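Local coordinates for protein putative NADPH-dependent oxidoreductase (Desulfitobacterium hafniense DCB-2, PDB 3DB2) that probably catalyses an NAD(P)-dependent oxidation or reduction of a substrate not yet identified, as an oxidoreductase of the GFO/IDH/MocA family, at residues A56-L61 with E84-S89; T34-S37 with K42-K45; K136-T141 with S271-R276. One frame throughout, in Å; residues are numbered along the deposited sequence. Where two conformers were deposited one is given.

Contacts 2, 1 and 3 follow one another along the chain in that order. Contacts 1 and 2 both belong to the NAD-binding Rossmann domain, and their centres lie about 14 Å apart. Contact 2 includes strand 30-36 of the parallel sheet, next to the outermost strand 53-54. The two touch directly: Met58 and Leu61, on helix 58-62 of contact 1, pack on Tyr36 of that strand. Contact 3 stands apart, on the opposite side of the chain's centre. Its centre is about 43 Å from that of contact 1 and about 41 Å from that of contact 2. There helix 130-140 meets the large mixed sheet. The set therefore samples both halves of a two-domain protein, probably a dehydrogenase.

Contact 1. Residues A56-L61 with E84-S89; sequences ATMEAL and EQCARS
Met58, a selenomethionine, and Gln85 face each other between helix 58-62 and helix 79-88. Both side chains set out toward the opposite helix and slant across one another. Gln85 has CG anti to its backbone N (chi1 -164°) and stays extended beyond it, which carries the flat amide across to the start of the other helix. There Gln85 OE1 lies 3.7 Å from Met58 CB, and Gln85 NE2 is just as near to that carbon. Bends in the Met58 chain at chi2 (-59°) and chi3 turn its methyl end toward the neighbouring helix. Met58 CE comes to 3.5 Å from Cys86 SG, an apolar contact on the buried side. Cys86 and Met58 also pack on Ile11 of strand 6-11, so this side faces the sheet.

The polar side is different. Glu59 is exposed to solvent and crosses Gln85 at about a right angle. Glu59 OE2 receives a weak hydrogen bond from Gln85 NE2 at 2.9 Å. The N-H points poorly at the oxygen, at 127°, and the carboxylate and amide planes are turned well away from coplanar. An alanine in place of Gln85 would probably leave Glu59 without this amide partner and uncover the CB of Met58. Helices 58-62 and 79-88 pack beside the parallel strands 6-11 and 30-36, with Met58 touching both strands, as helices flank the central sheet in the NAD-binding Rossmann fold.

Contact 2. Residues T34-S37 with K42-K45; sequences TCYS and KREK
Ser37 and Arg43 meet at the strand-to-helix connection of the beta-alpha-beta unit 30-36, 40-50, 53-54 in the Rossmann fold. The tight part is centred on buried Ser37 and on Arg43, which has the largest area covered here. Ser37 CB packs 3.6 Å from Lys42 CB and, in the Arg43 conformer given, 3.7 Å from Arg43 CD. It thus sits against two successive helix residues. Its hydroxyl is hydrogen-bonded to Leu13 N, in the loop with the glycine-rich pattern probably used for the dinucleotide. Cys35 SG lies 4.0 Å from Arg43 O, a looser approach.

The solvent side belongs to exposed Lys42. It lays its CB and CD beside Ser37 OG, and its extended chain then leads away from the strand. Arg43 differs. In the conformer given it sets out alongside the strand, then bends at chi2 (99°) and chi3 (65°), which brings the guanidinium to Ser37. The guanidinium also lies obliquely beside the Tyr36 ring, with Arg43 NH1 4.3 Å from Tyr36 CE1. In that same conformer one hydrogen bond reaches the backbone: Arg43 NH1 to Ser37 O at 2.7 Å, with the oxygen 17° out of the guanidinium plane.

Contact 3. Residues K136-T141 with S271-R276; sequences KEMIDT and STLIKR
Met138, a selenomethionine, reaches from helix 130-140 to Leu273 and Lys275 on strand 271-278. This is helix-on-sheet packing in the C-terminal part of the GFO/IDH/MocA fold, where helices lie against a large mixed beta-sheet. Met138 gives the most surface to the contact. Its side chain sets out toward the strand and brings the selenium close to it. The turn at chi3 (98°) then swings the methyl onto Lys275.

Lys275 comes second. Its chain is fully extended from the strand and slants across the end of Met138, so the two meet through their aliphatic parts. Leu273 is two residues back on the strand and points to the same side. It makes the looser contact, with Met138 SE 4.4 Å from Leu273 CD2. Leu273 and Lys275 also pack on Val295 of strand 290-295, the neighbouring strand, outermost of the sheet within this chain.

The charged end of Lys275 serves another partner. Its NZ forms a salt bridge with Glu143, close after Thr141 in the chain, and Met138 also packs on Glu143. The apolar meeting thus lies beside an ion pair that ties the strand to the residues just past Thr141. Within the segment 136-141, Glu137 O accepts two bonds from Thr141, from its N and from its OG1. The side chain of Met138 also lies about 3 Å from a bound glycerol, probably from the crystallisation liquor. Across the contact, the nearest approach is between Met138 CE and Lys275 CE, at 3.7 Å.

Contact 1. Residues A56-L61 with E84-S89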
ATOM      1  N   ALA C  56      23.427  13.261  40.381  1.00 32.15           N
ATOM      2  CA  ALA C  56      23.865  11.899  40.652  1.00 30.63           C
ATOM      3  C   ALA C  56      22.685  10.953  40.857  1.00 31.06           C
ATOM      4  O   ALA C  56      22.795   9.753  40.603  1.00 31.40           O
ATOM      5  CB  ALA C  56      24.771  11.886  41.869  1.00 34.76           C
ATOM      6  N   THR C  57      21.568  11.480  41.340  1.00 24.33           N
ATOM      7  CA  THR C  57      20.414  10.653  41.665  1.00 29.57           C
ATOM      8  C   THR C  57      19.127  11.298  41.156  1.00 25.53           C
ATOM      9  O   THR C  57      19.049  12.518  40.972  1.00 27.69           O
ATOM     10  CB  THR C  57      20.367  10.456  43.188  1.00 30.77           C
ATOM     11  OG1 THR C  57      20.542  11.725  43.828  1.00 36.14           O
ATOM     12  CG2 THR C  57      21.562   9.640  43.667  1.00 33.79           C
HETATM   13  N   MSE C  58      18.108  10.484  40.935  1.00 25.25           N
HETATM   14  CA  MSE C  58      16.839  11.037  40.432  1.00 25.29           C
HETATM   15  C   MSE C  58      16.255  11.978  41.478  1.00 24.74           C
HETATM   16  O   MSE C  58      15.628  12.972  41.145  1.00 25.67           O
HETATM   17  CB  MSE C  58      15.869   9.873  40.171  1.00 25.74           C
HETATM   18  CG  MSE C  58      15.982   9.304  38.756  1.00 24.66           C
HETATM   19 SE   MSE C  58      15.639  10.656  37.389  0.75 27.53          SE
HETATM   20  CE  MSE C  58      13.694  10.612  37.550  1.00 27.37           C
ATOM     21  N   GLU C  59      16.463  11.622  42.745  1.00 26.06           N
ATOM     22  CA  GLU C  59      15.914  12.399  43.862  1.00 27.80           C
ATOM     23  C   GLU C  59      16.475  13.811  43.825  1.00 23.74           C
ATOM     24  O   GLU C  59      15.860  14.847  44.066  1.00 27.51           O
ATOM     25  CB  GLU C  59      16.247  11.640  45.145  1.00 32.64           C
ATOM     26  CG  GLU C  59      15.538  10.316  45.330  1.00 37.65           C
ATOM     27  CD  GLU C  59      15.972   9.171  44.444  1.00 43.06           C
ATOM     28  OE1 GLU C  59      17.169   9.020  44.113  1.00 43.08           O
ATOM     29  OE2 GLU C  59      15.084   8.372  44.063  1.00 38.34           O
ATOM     30  N   ALA C  60      17.732  13.913  43.451  1.00 23.35           N
ATOM     31  CA  ALA C  60      18.500  15.153  43.460  1.00 27.03           C
ATOM     32  C   ALA C  60      17.943  16.051  42.357  1.00 26.23           C
ATOM     33  O   ALA C  60      17.791  17.261  42.468  1.00 24.08           O
ATOM     34  CB  ALA C  60      19.971  14.850  43.280  1.00 31.49           C
ATOM     35  N   LEU C  61      17.620  15.388  41.236  1.00 22.33           N
ATOM     36  CA  LEU C  61      17.018  16.124  40.103  1.00 23.60           C
ATOM     37  C   LEU C  61      15.642  16.619  40.507  1.00 18.25           C
ATOM     38  O   LEU C  61      15.265  17.781  40.325  1.00 22.72           O
ATOM     39  CB  LEU C  61      16.987  15.210  38.886  1.00 22.90           C
ATOM     40  CG  LEU C  61      16.517  15.729  37.531  1.00 20.20           C
ATOM     41  CD1 LEU C  61      17.265  14.972  36.444  1.00 24.68           C
ATOM     42  CD2 LEU C  61      15.011  15.569  37.444  1.00 23.60           C
ATOM     43  N   GLU C  84       6.273   7.683  36.473  1.00 19.72           N
ATOM     44  CA  GLU C  84       5.595   7.649  37.780  1.00 19.87           C
ATOM     45  C   GLU C  84       6.416   8.425  38.818  1.00 18.26           C
ATOM     46  O   GLU C  84       5.843   9.235  39.537  1.00 20.42           O
ATOM     47  CB  GLU C  84       5.362   6.215  38.210  1.00 22.84           C
ATOM     48  CG  GLU C  84       4.239   5.452  37.547  1.00 22.93           C
ATOM     49  CD  GLU C  84       4.253   3.961  37.803  1.00 29.17           C
ATOM     50  OE1 GLU C  84       5.321   3.396  38.110  1.00 29.24           O
ATOM     51  OE2 GLU C  84       3.180   3.319  37.711  1.00 31.22           O
ATOM     52  N   GLN C  85       7.727   8.183  38.867  1.00 21.82           N
ATOM     53  CA  GLN C  85       8.556   8.909  39.824  1.00 21.46           C
ATOM     54  C   GLN C  85       8.538  10.397  39.572  1.00 21.02           C
ATOM     55  O   GLN C  85       8.409  11.218  40.498  1.00 25.63           O
ATOM     56  CB  GLN C  85       9.986   8.372  39.802  1.00 23.79           C
ATOM     57  CG  GLN C  85      10.767   8.809  41.043  1.00 28.98           C
ATOM     58  CD  GLN C  85      12.226   8.465  41.062  1.00 25.19           C
ATOM     59  OE1 GLN C  85      12.785   7.851  40.152  1.00 37.11           O
ATOM     60  NE2 GLN C  85      12.911   8.856  42.128  1.00 35.26           N
ATOM     61  N   CYS C  86       8.611  10.835  38.310  1.00 22.56           N
ATOM     62  CA  CYS C  86       8.626  12.287  38.067  1.00 19.70           C
ATOM     63  C   CYS C  86       7.268  12.923  38.311  1.00 19.02           C
ATOM     64  O   CYS C  86       7.148  13.965  38.929  1.00 19.70           O
ATOM     65  CB  CYS C  86       9.084  12.582  36.640  1.00 19.83           C
ATOM     66  SG  CYS C  86      10.742  12.010  36.291  1.00 21.81           S
ATOM     67  N   ALA C  87       6.191  12.290  37.823  1.00 19.56           N
ATOM     68  CA  ALA C  87       4.867  12.864  38.016  1.00 15.61           C
ATOM     69  C   ALA C  87       4.504  12.934  39.492  1.00 17.32           C
ATOM     70  O   ALA C  87       3.843  13.890  39.936  1.00 20.25           O
ATOM     71  CB  ALA C  87       3.848  12.046  37.221  1.00 18.15           C
ATOM     72  N   ARG C  88       4.920  11.945  40.281  1.00 19.83           N
ATOM     73  CA  ARG C  88       4.573  12.014  41.708  1.00 25.72           C
ATOM     74  C   ARG C  88       5.357  13.101  42.432  1.00 25.16           C
ATOM     75  O   ARG C  88       4.940  13.470  43.541  1.00 30.68           O
ATOM     76  CB  ARG C  88       4.776  10.650  42.366  1.00 21.43           C
ATOM     77  CG  ARG C  88       4.052   9.524  41.671  1.00 32.81           C
ATOM     78  CD  ARG C  88       4.348   8.174  42.298  1.00 30.08           C
ATOM     79  NE  ARG C  88       3.230   7.276  41.965  1.00 36.51           N
ATOM     80  CZ  ARG C  88       3.264   5.965  41.794  1.00 36.58           C
ATOM     81  NH1 ARG C  88       4.406   5.298  41.930  1.00 36.18           N
ATOM     82  NH2 ARG C  88       2.134   5.330  41.492  1.00 41.42           N
ATOM     83  N   SER C  89       6.443  13.602  41.845  1.00 20.66           N
ATOM     84  CA  SER C  89       7.114  14.772  42.387  1.00 20.82           C
ATOM     85  C   SER C  89       6.622  16.063  41.752  1.00 24.06           C
ATOM     86  O   SER C  89       7.208  17.141  41.926  1.00 25.94           O
ATOM     87  CB  SER C  89       8.632  14.734  42.196  1.00 24.96           C
ATOM     88  OG  SER C  89       9.214  13.920  43.213  1.00 32.85           O
TER

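Contact 2. Residues T34-S37 with K42-K45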
ATOM      1  N   THR C  34      19.091  20.797  34.236  1.00 16.39           N
ATOM      2  CA  THR C  34      19.935  19.688  34.639  1.00 19.20           C
ATOM      3  C   THR C  34      19.628  18.476  33.774  1.00 21.17           C
ATOM      4  O   THR C  34      18.779  18.503  32.875  1.00 17.12           O
ATOM      5  CB  THR C  34      19.756  19.413  36.146  1.00 19.83           C
ATOM      6  OG1 THR C  34      20.761  18.506  36.593  1.00 22.57           O
ATOM      7  CG2 THR C  34      18.396  18.798  36.432  1.00 20.40           C
ATOM      8  N   CYS C  35      20.348  17.404  34.044  1.00 19.83           N
ATOM      9  CA  CYS C  35      20.234  16.130  33.368  1.00 18.39           C
ATOM     10  C   CYS C  35      20.573  14.982  34.310  1.00 23.84           C
ATOM     11  O   CYS C  35      21.295  15.076  35.327  1.00 23.53           O
ATOM     12  CB  CYS C  35      21.111  16.170  32.119  1.00 25.47           C
ATOM     13  SG  CYS C  35      22.885  15.938  32.489  1.00 25.84           S
ATOM     14  N   TYR C  36      20.011  13.827  33.981  1.00 23.79           N
ATOM     15  CA  TYR C  36      20.274  12.570  34.677  1.00 24.21           C
ATOM     16  C   TYR C  36      20.459  11.454  33.651  1.00 28.01           C
ATOM     17  O   TYR C  36      19.720  11.429  32.683  1.00 22.31           O
ATOM     18  CB  TYR C  36      19.140  12.266  35.659  1.00 22.70           C
ATOM     19  CG  TYR C  36      19.367  10.940  36.346  1.00 22.25           C
ATOM     20  CD1 TYR C  36      20.267  10.816  37.394  1.00 24.47           C
ATOM     21  CD2 TYR C  36      18.673   9.815  35.918  1.00 27.29           C
ATOM     22  CE1 TYR C  36      20.476   9.595  38.019  1.00 26.91           C
ATOM     23  CE2 TYR C  36      18.871   8.591  36.533  1.00 26.34           C
ATOM     24  CZ  TYR C  36      19.766   8.491  37.578  1.00 27.87           C
ATOM     25  OH  TYR C  36      19.961   7.264  38.180  1.00 40.87           O
ATOM     26  N   SER C  37      21.426  10.600  33.899  1.00 31.87           N
ATOM     27  CA  SER C  37      21.688   9.276  33.375  1.00 34.67           C
ATOM     28  C   SER C  37      22.233   8.411  34.507  1.00 28.72           C
ATOM     29  O   SER C  37      22.724   8.997  35.475  1.00 32.46           O
ATOM     30  CB  SER C  37      22.690   9.302  32.222  1.00 35.74           C
ATOM     31  OG  SER C  37      22.145   8.713  31.046  1.00 43.29           O
ATOM     32  N   LYS C  42      27.890   9.596  31.062  1.00 34.82           N
ATOM     33  CA  LYS C  42      26.797  10.097  30.206  1.00 30.34           C
ATOM     34  C   LYS C  42      26.361  11.461  30.710  1.00 33.95           C
ATOM     35  O   LYS C  42      26.058  12.387  29.953  1.00 36.85           O
ATOM     36  CB  LYS C  42      25.678   9.074  30.157  1.00 33.16           C
ATOM     37  CG  LYS C  42      25.636   8.195  28.921  1.00 31.72           C
ATOM     38  CD  LYS C  42      24.798   6.959  29.140  1.00 34.73           C
ATOM     39  CE  LYS C  42      25.120   5.813  28.207  1.00 47.35           C
ATOM     40  NZ  LYS C  42      24.074   4.748  28.276  1.00 49.32           N
ATOM     41  N   ARG C  43      26.313  11.673  32.029  1.00 31.71           N
ATOM     42  CA  ARG C  43      25.874  12.985  32.505  0.50 31.06           C
ATOM     43  C   ARG C  43      26.987  13.992  32.255  1.00 33.42           C
ATOM     44  O   ARG C  43      26.740  15.166  31.988  1.00 34.15           O
ATOM     45  CB  ARG C  43      25.519  12.970  33.982  0.50 29.17           C
ATOM     46  CG  ARG C  43      24.373  12.033  34.330  0.50 28.02           C
ATOM     47  CD  ARG C  43      24.854  10.710  34.888  0.50 27.91           C
ATOM     48  NE  ARG C  43      25.537  10.858  36.172  0.50 27.75           N
ATOM     49  CZ  ARG C  43      25.446  10.129  37.261  0.50 18.96           C
ATOM     50  NH1 ARG C  43      24.658   9.073  37.348  0.50 22.22           N
ATOM     51  NH2 ARG C  43      26.197  10.492  38.299  0.50 27.79           N
ATOM     52  N   GLU C  44      28.226  13.513  32.338  1.00 32.97           N
ATOM     53  CA  GLU C  44      29.397  14.344  32.063  1.00 34.86           C
ATOM     54  C   GLU C  44      29.268  15.096  30.741  1.00 31.18           C
ATOM     55  O   GLU C  44      29.280  16.324  30.666  1.00 35.99           O
ATOM     56  CB  GLU C  44      30.626  13.426  31.980  1.00 34.71           C
ATOM     57  CG  GLU C  44      31.004  12.805  33.309  1.00 47.87           C
ATOM     58  CD  GLU C  44      31.358  13.806  34.392  1.00 54.87           C
ATOM     59  OE1 GLU C  44      32.128  13.430  35.314  1.00 60.81           O
ATOM     60  OE2 GLU C  44      30.885  14.964  34.351  1.00 51.00           O
ATOM     61  N   LYS C  45      29.196  14.316  29.687  1.00 29.73           N
ATOM     62  CA  LYS C  45      29.214  14.764  28.295  1.00 26.78           C
ATOM     63  C   LYS C  45      28.041  15.697  28.062  1.00 30.85           C
ATOM     64  O   LYS C  45      28.144  16.823  27.576  1.00 31.74           O
ATOM     65  CB  LYS C  45      29.179  13.498  27.458  1.00 30.25           C
ATOM     66  CG  LYS C  45      29.269  13.707  25.969  1.00 33.73           C
ATOM     67  CD  LYS C  45      29.733  12.440  25.270  1.00 41.80           C
ATOM     68  CE  LYS C  45      29.397  12.497  23.782  1.00 48.23           C
ATOM     69  NZ  LYS C  45      29.676  13.834  23.185  1.00 56.72           N
TER

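Contact 3. Residues K136-T141 with S271-R276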
ATOM      1  N   LYS C 136      -3.738  17.597   6.550  1.00 14.34           N
ATOM      2  CA  LYS C 136      -4.841  17.615   7.483  1.00 15.47           C
ATOM      3  C   LYS C 136      -5.833  18.699   7.061  1.00 18.82           C
ATOM      4  O   LYS C 136      -7.058  18.489   6.979  1.00 28.47           O
ATOM      5  CB  LYS C 136      -4.328  17.837   8.915  1.00 20.87           C
ATOM      6  CG  LYS C 136      -5.440  17.819   9.958  1.00 20.59           C
ATOM      7  CD  LYS C 136      -6.228  16.525   9.820  1.00 26.37           C
ATOM      8  CE  LYS C 136      -6.898  16.146  11.135  1.00 28.45           C
ATOM      9  NZ  LYS C 136      -8.169  15.415  10.875  1.00 25.50           N
ATOM     10  N   GLU C 137      -5.314  19.867   6.766  1.00 19.08           N
ATOM     11  CA  GLU C 137      -6.129  20.980   6.261  1.00 22.62           C
ATOM     12  C   GLU C 137      -6.892  20.563   5.009  1.00 23.34           C
ATOM     13  O   GLU C 137      -8.118  20.746   4.942  1.00 21.41           O
ATOM     14  CB  GLU C 137      -5.223  22.150   5.965  1.00 26.15           C
ATOM     15  CG  GLU C 137      -5.794  23.530   5.713  1.00 41.14           C
ATOM     16  CD  GLU C 137      -4.676  24.546   5.984  1.00 42.67           C
ATOM     17  OE1 GLU C 137      -4.545  24.958   7.156  1.00 54.12           O
ATOM     18  OE2 GLU C 137      -3.935  24.885   5.035  1.00 53.30           O
HETATM   19  N   MSE C 138      -6.166  19.986   4.045  1.00 20.67           N
HETATM   20  CA  MSE C 138      -6.788  19.609   2.773  1.00 19.36           C
HETATM   21  C   MSE C 138      -7.890  18.592   2.964  1.00 21.95           C
HETATM   22  O   MSE C 138      -8.932  18.617   2.294  1.00 19.44           O
HETATM   23  CB  MSE C 138      -5.744  19.142   1.765  1.00 19.08           C
HETATM   24  CG  MSE C 138      -4.816  20.269   1.334  1.00 17.38           C
HETATM   25 SE   MSE C 138      -3.259  19.675   0.321  0.75 22.67          SE
HETATM   26  CE  MSE C 138      -3.945  20.043  -1.466  1.00 24.35           C
ATOM     27  N   ILE C 139      -7.699  17.666   3.905  1.00 18.88           N
ATOM     28  CA  ILE C 139      -8.721  16.673   4.212  1.00 14.34           C
ATOM     29  C   ILE C 139      -9.871  17.317   4.964  1.00 18.98           C
ATOM     30  O   ILE C 139     -11.045  17.026   4.722  1.00 21.23           O
ATOM     31  CB  ILE C 139      -8.099  15.533   5.041  1.00 18.24           C
ATOM     32  CG1 ILE C 139      -7.107  14.687   4.220  1.00 22.02           C
ATOM     33  CG2 ILE C 139      -9.131  14.651   5.715  1.00 18.08           C
ATOM     34  CD1 ILE C 139      -6.258  13.775   5.083  1.00 19.44           C
ATOM     35  N   ASP C 140      -9.599  18.199   5.929  1.00 20.33           N
ATOM     36  CA  ASP C 140     -10.691  18.650   6.780  1.00 22.52           C
ATOM     37  C   ASP C 140     -11.647  19.583   6.047  1.00 25.97           C
ATOM     38  O   ASP C 140     -12.853  19.485   6.275  1.00 26.75           O
ATOM     39  CB  ASP C 140     -10.161  19.345   8.029  1.00 26.50           C
ATOM     40  CG  ASP C 140      -9.725  18.298   9.056  1.00 31.51           C
ATOM     41  OD1 ASP C 140      -9.989  17.093   8.843  1.00 30.86           O
ATOM     42  OD2 ASP C 140      -9.116  18.745  10.053  1.00 34.04           O
ATOM     43  N   THR C 141     -11.101  20.437   5.203  1.00 27.50           N
ATOM     44  CA  THR C 141     -11.847  21.371   4.384  1.00 24.85           C
ATOM     45  C   THR C 141     -12.466  20.624   3.204  1.00 27.60           C
ATOM     46  O   THR C 141     -13.243  21.218   2.470  1.00 25.86           O
ATOM     47  CB  THR C 141     -10.994  22.506   3.818  1.00 22.13           C
ATOM     48  OG1 THR C 141      -9.874  21.949   3.102  1.00 28.22           O
ATOM     49  CG2 THR C 141     -10.273  23.381   4.839  1.00 24.38           C
ATOM     50  N   SER C 271      11.109  16.859   1.704  1.00 19.12           N
ATOM     51  CA  SER C 271       9.874  16.103   1.443  1.00 17.77           C
ATOM     52  C   SER C 271       9.192  16.706   0.221  1.00 20.18           C
ATOM     53  O   SER C 271       9.511  17.823  -0.179  1.00 20.87           O
ATOM     54  CB  SER C 271       8.979  16.111   2.674  1.00 14.30           C
ATOM     55  OG  SER C 271       8.356  17.359   2.914  1.00 20.07           O
ATOM     56  N   THR C 272       8.250  15.987  -0.369  1.00 16.47           N
ATOM     57  CA  THR C 272       7.511  16.452  -1.519  1.00 19.80           C
ATOM     58  C   THR C 272       6.036  16.040  -1.263  1.00 18.43           C
ATOM     59  O   THR C 272       5.847  14.914  -0.786  1.00 17.38           O
ATOM     60  CB  THR C 272       7.811  15.839  -2.885  1.00 23.65           C
ATOM     61  OG1 THR C 272       8.138  14.448  -2.693  1.00 30.70           O
ATOM     62  CG2 THR C 272       8.969  16.519  -3.588  1.00 35.95           C
ATOM     63  N   LEU C 273       5.151  16.945  -1.596  1.00 16.93           N
ATOM     64  CA  LEU C 273       3.720  16.615  -1.544  1.00 12.89           C
ATOM     65  C   LEU C 273       3.145  16.923  -2.930  1.00 20.26           C
ATOM     66  O   LEU C 273       3.357  18.035  -3.395  1.00 18.31           O
ATOM     67  CB  LEU C 273       3.001  17.372  -0.452  1.00 15.42           C
ATOM     68  CG  LEU C 273       1.476  17.215  -0.340  1.00 18.77           C
ATOM     69  CD1 LEU C 273       1.059  15.785  -0.064  1.00 20.29           C
ATOM     70  CD2 LEU C 273       0.901  18.154   0.707  1.00 19.22           C
ATOM     71  N   ILE C 274       2.465  15.944  -3.509  1.00 17.37           N
ATOM     72  CA  ILE C 274       1.934  16.173  -4.872  1.00 16.23           C
ATOM     73  C   ILE C 274       0.452  15.902  -4.799  1.00 16.67           C
ATOM     74  O   ILE C 274       0.034  14.971  -4.129  1.00 17.63           O
ATOM     75  CB  ILE C 274       2.701  15.308  -5.868  1.00 16.66           C
ATOM     76  CG1 ILE C 274       4.095  15.886  -6.224  1.00 19.10           C
ATOM     77  CG2 ILE C 274       1.845  15.033  -7.094  1.00 20.19           C
ATOM     78  CD1 ILE C 274       4.023  16.813  -7.430  1.00 34.08           C
ATOM     79  N   LYS C 275      -0.350  16.739  -5.442  1.00 17.38           N
ATOM     80  CA  LYS C 275      -1.775  16.609  -5.592  1.00 16.74           C
ATOM     81  C   LYS C 275      -2.107  16.150  -7.024  1.00 16.99           C
ATOM     82  O   LYS C 275      -1.677  16.776  -7.993  1.00 20.30           O
ATOM     83  CB  LYS C 275      -2.497  17.932  -5.355  1.00 17.57           C
ATOM     84  CG  LYS C 275      -3.997  17.909  -5.221  1.00 18.94           C
ATOM     85  CD  LYS C 275      -4.570  19.333  -5.340  1.00 26.20           C
ATOM     86  CE  LYS C 275      -5.877  19.482  -4.574  1.00 37.45           C
ATOM     87  NZ  LYS C 275      -6.527  20.791  -4.868  1.00 39.99           N
ATOM     88  N   ARG C 276      -2.863  15.077  -7.114  1.00 16.40           N
ATOM     89  CA  ARG C 276      -3.336  14.574  -8.403  1.00 18.39           C
ATOM     90  C   ARG C 276      -4.819  14.909  -8.518  1.00 19.31           C
ATOM     91  O   ARG C 276      -5.596  14.420  -7.687  1.00 16.85           O
ATOM     92  CB  ARG C 276      -3.094  13.078  -8.555  1.00 20.74           C
ATOM     93  CG  ARG C 276      -3.734  12.546  -9.857  1.00 25.94           C
ATOM     94  CD  ARG C 276      -3.346  11.073 -10.059  1.00 21.45           C
ATOM     95  NE  ARG C 276      -1.909  11.065 -10.356  1.00 23.11           N
ATOM     96  CZ  ARG C 276      -1.248   9.943 -10.637  1.00 27.11           C
ATOM     97  NH1 ARG C 276      -1.924   8.799 -10.647  1.00 29.15           N
ATOM     98  NH2 ARG C 276       0.050  10.011 -10.900  1.00 26.89           N
TER